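Local coordinates for protein TarM (Staphylococcus aureus subsp. aureus 21178, PDB 4X7R) that is a GT-B fold glycosyltransferase that binds UDP and a glycan, the UDP probably in the cleft between two Rossmann-like domains, at residues V420-K425 against N447-K452. The protein carries 1 engineered substitution. Residues are numbered along the deposited sequence; the frame is centred on the assembly and turned at random.
Sequences VAFDIK and NDMADK
A Met-aromatic contact between M449 and F422 joins helix 446-457 to strand 419-422. The M449 sulfur SD lies over one face of the F422 ring, 4.2 Å from its centroid and 26° off the ring normal. It sits nearer one side of the ring, with F422 CE1 the closest ring atom, 3.7 Å from M449 SD. The two side chains meet at about a right angle. M449 reaches the ring because CG stands anti to the backbone N (chi1 -163°) and the chain stays extended through chi2 (178°). Strand 419-422 belongs to the six-stranded parallel sheet of the C-terminal Rossmann-like domain of this GT-B protein, between strands 395-398 and 438-441. The helix packs on that sheet; segment 447-452 runs nearly antiparallel to 420-422, with 9.1 Å between their axes. Further back along the strand, V420 points at the helix. V420 CG1 touches M449 CG at 3.6 Å, and K452 CB lies 4.1 Å from the same V420 CG1. The K452 chain then turns away, and its NZ makes a long salt bridge of 3.6 Å to D448 OD1, one helical turn earlier. M449 also touches V339 of helix 333-346 and V397 of strand 395-398.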
loop_
_atom_site.group_PDB
_atom_site.type_symbol
_atom_site.label_atom_id
_atom_site.label_comp_id
_atom_site.label_asym_id
_atom_site.label_seq_id
_atom_site.Cartn_x
_atom_site.Cartn_y
_atom_site.Cartn_z
ATOM N N VAL A 420 -14.835 -0.068 -19.731
ATOM C CA VAL A 420 -16.272 0.012 -19.473
ATOM C C VAL A 420 -16.329 0.248 -17.926
ATOM O O VAL A 420 -15.968 -0.624 -17.135
ATOM C CB VAL A 420 -17.065 -1.222 -19.974
ATOM C CG1 VAL A 420 -18.565 -1.022 -19.763
ATOM C CG2 VAL A 420 -16.786 -1.481 -21.459
ATOM N N ALA A 421 -16.634 1.484 -17.524
ATOM C CA ALA A 421 -16.598 1.902 -16.140
ATOM C C ALA A 421 -17.842 2.624 -15.668
ATOM O O ALA A 421 -18.455 3.364 -16.436
ATOM C CB ALA A 421 -15.393 2.803 -15.923
ATOM N N PHE A 422 -18.174 2.466 -14.366
ATOM C CA PHE A 422 -19.257 3.233 -13.769
ATOM C C PHE A 422 -18.767 4.690 -13.679
ATOM O O PHE A 422 -17.621 4.909 -13.273
ATOM C CB PHE A 422 -19.640 2.688 -12.375
ATOM C CG PHE A 422 -20.462 1.414 -12.349
ATOM C CD1 PHE A 422 -21.387 1.138 -13.351
ATOM C CD2 PHE A 422 -20.343 0.512 -11.298
ATOM C CE1 PHE A 422 -22.167 -0.028 -13.311
ATOM C CE2 PHE A 422 -21.125 -0.655 -11.258
ATOM C CZ PHE A 422 -22.036 -0.914 -12.262
ATOM N N ASP A 423 -19.589 5.665 -14.139
ATOM C CA ASP A 423 -19.249 7.091 -14.096
ATOM C C ASP A 423 -19.357 7.560 -12.635
ATOM O O ASP A 423 -20.445 7.910 -12.176
ATOM C CB ASP A 423 -20.171 7.929 -15.028
ATOM C CG ASP A 423 -19.665 9.355 -15.264
ATOM O OD1 ASP A 423 -18.755 9.801 -14.523
ATOM O OD2 ASP A 423 -20.178 10.024 -16.177
ATOM N N ILE A 424 -18.235 7.518 -11.899
ATOM C CA ILE A 424 -18.177 7.848 -10.466
ATOM C C ILE A 424 -17.119 8.948 -10.174
ATOM O O ILE A 424 -16.249 9.218 -11.003
ATOM C CB ILE A 424 -17.907 6.533 -9.630
ATOM C CG1 ILE A 424 -16.612 5.784 -10.061
ATOM C CG2 ILE A 424 -19.093 5.568 -9.666
ATOM C CD1 ILE A 424 -15.358 6.196 -9.424
ATOM N N LYS A 425 -17.165 9.530 -8.975
ATOM C CA LYS A 425 -16.179 10.506 -8.513
ATOM C C LYS A 425 -15.031 9.702 -7.836
ATOM O O LYS A 425 -15.281 8.946 -6.905
ATOM C CB LYS A 425 -16.808 11.508 -7.515
ATOM C CG LYS A 425 -17.686 12.605 -8.174
ATOM C CD LYS A 425 -18.140 13.637 -7.107
ATOM C CE LYS A 425 -18.914 14.820 -7.654
ATOM N NZ LYS A 425 -18.100 15.788 -8.432
ATOM N N ASN A 447 -27.136 -3.720 -15.993
ATOM C CA ASN A 447 -27.696 -4.143 -17.278
ATOM C C ASN A 447 -27.073 -3.396 -18.453
ATOM O O ASN A 447 -26.714 -4.027 -19.450
ATOM C CB ASN A 447 -29.221 -3.997 -17.303
ATOM C CG ASN A 447 -29.952 -4.820 -16.271
ATOM O OD1 ASN A 447 -29.506 -5.896 -15.845
ATOM N ND2 ASN A 447 -31.118 -4.335 -15.869
ATOM N N ASP A 448 -26.951 -2.057 -18.346
ATOM C CA ASP A 448 -26.319 -1.252 -19.395
ATOM C C ASP A 448 -24.822 -1.561 -19.481
ATOM O O ASP A 448 -24.271 -1.538 -20.577
ATOM C CB ASP A 448 -26.564 0.253 -19.210
ATOM C CG ASP A 448 -26.081 1.094 -20.387
ATOM O OD1 ASP A 448 -26.488 0.801 -21.537
ATOM O OD2 ASP A 448 -25.276 2.028 -20.162
ATOM N N MET A 449 -24.180 -1.906 -18.352
ATOM C CA MET A 449 -22.765 -2.267 -18.372
ATOM C C MET A 449 -22.557 -3.624 -19.049
ATOM O O MET A 449 -21.616 -3.771 -19.836
ATOM C CB MET A 449 -22.152 -2.255 -16.981
ATOM C CG MET A 449 -20.661 -2.213 -17.030
ATOM S SD MET A 449 -19.896 -2.148 -15.410
ATOM C CE MET A 449 -19.603 -3.717 -15.216
ATOM N N ALA A 450 -23.445 -4.606 -18.755
ATOM C CA ALA A 450 -23.425 -5.934 -19.372
ATOM C C ALA A 450 -23.637 -5.799 -20.893
ATOM O O ALA A 450 -22.931 -6.452 -21.662
ATOM C CB ALA A 450 -24.504 -6.818 -18.761
ATOM N N ASP A 451 -24.549 -4.892 -21.312
ATOM C CA ASP A 451 -24.851 -4.594 -22.716
ATOM C C ASP A 451 -23.640 -4.036 -23.463
ATOM O O ASP A 451 -23.375 -4.461 -24.587
ATOM C CB ASP A 451 -26.034 -3.608 -22.832
ATOM C CG ASP A 451 -27.417 -4.210 -22.624
ATOM O OD1 ASP A 451 -27.549 -5.460 -22.714
ATOM O OD2 ASP A 451 -28.375 -3.432 -22.405
ATOM N N LYS A 452 -22.902 -3.097 -22.836
ATOM C CA LYS A 452 -21.728 -2.465 -23.450
ATOM C C LYS A 452 -20.541 -3.404 -23.563
ATOM O O LYS A 452 -19.813 -3.335 -24.554
ATOM C CB LYS A 452 -21.364 -1.126 -22.782
ATOM C CG LYS A 452 -22.485 -0.076 -22.878
ATOM C CD LYS A 452 -22.737 0.480 -24.274
ATOM C CE LYS A 452 -24.047 1.235 -24.361
ATOM N NZ LYS A 452 -24.023 2.508 -23.595
#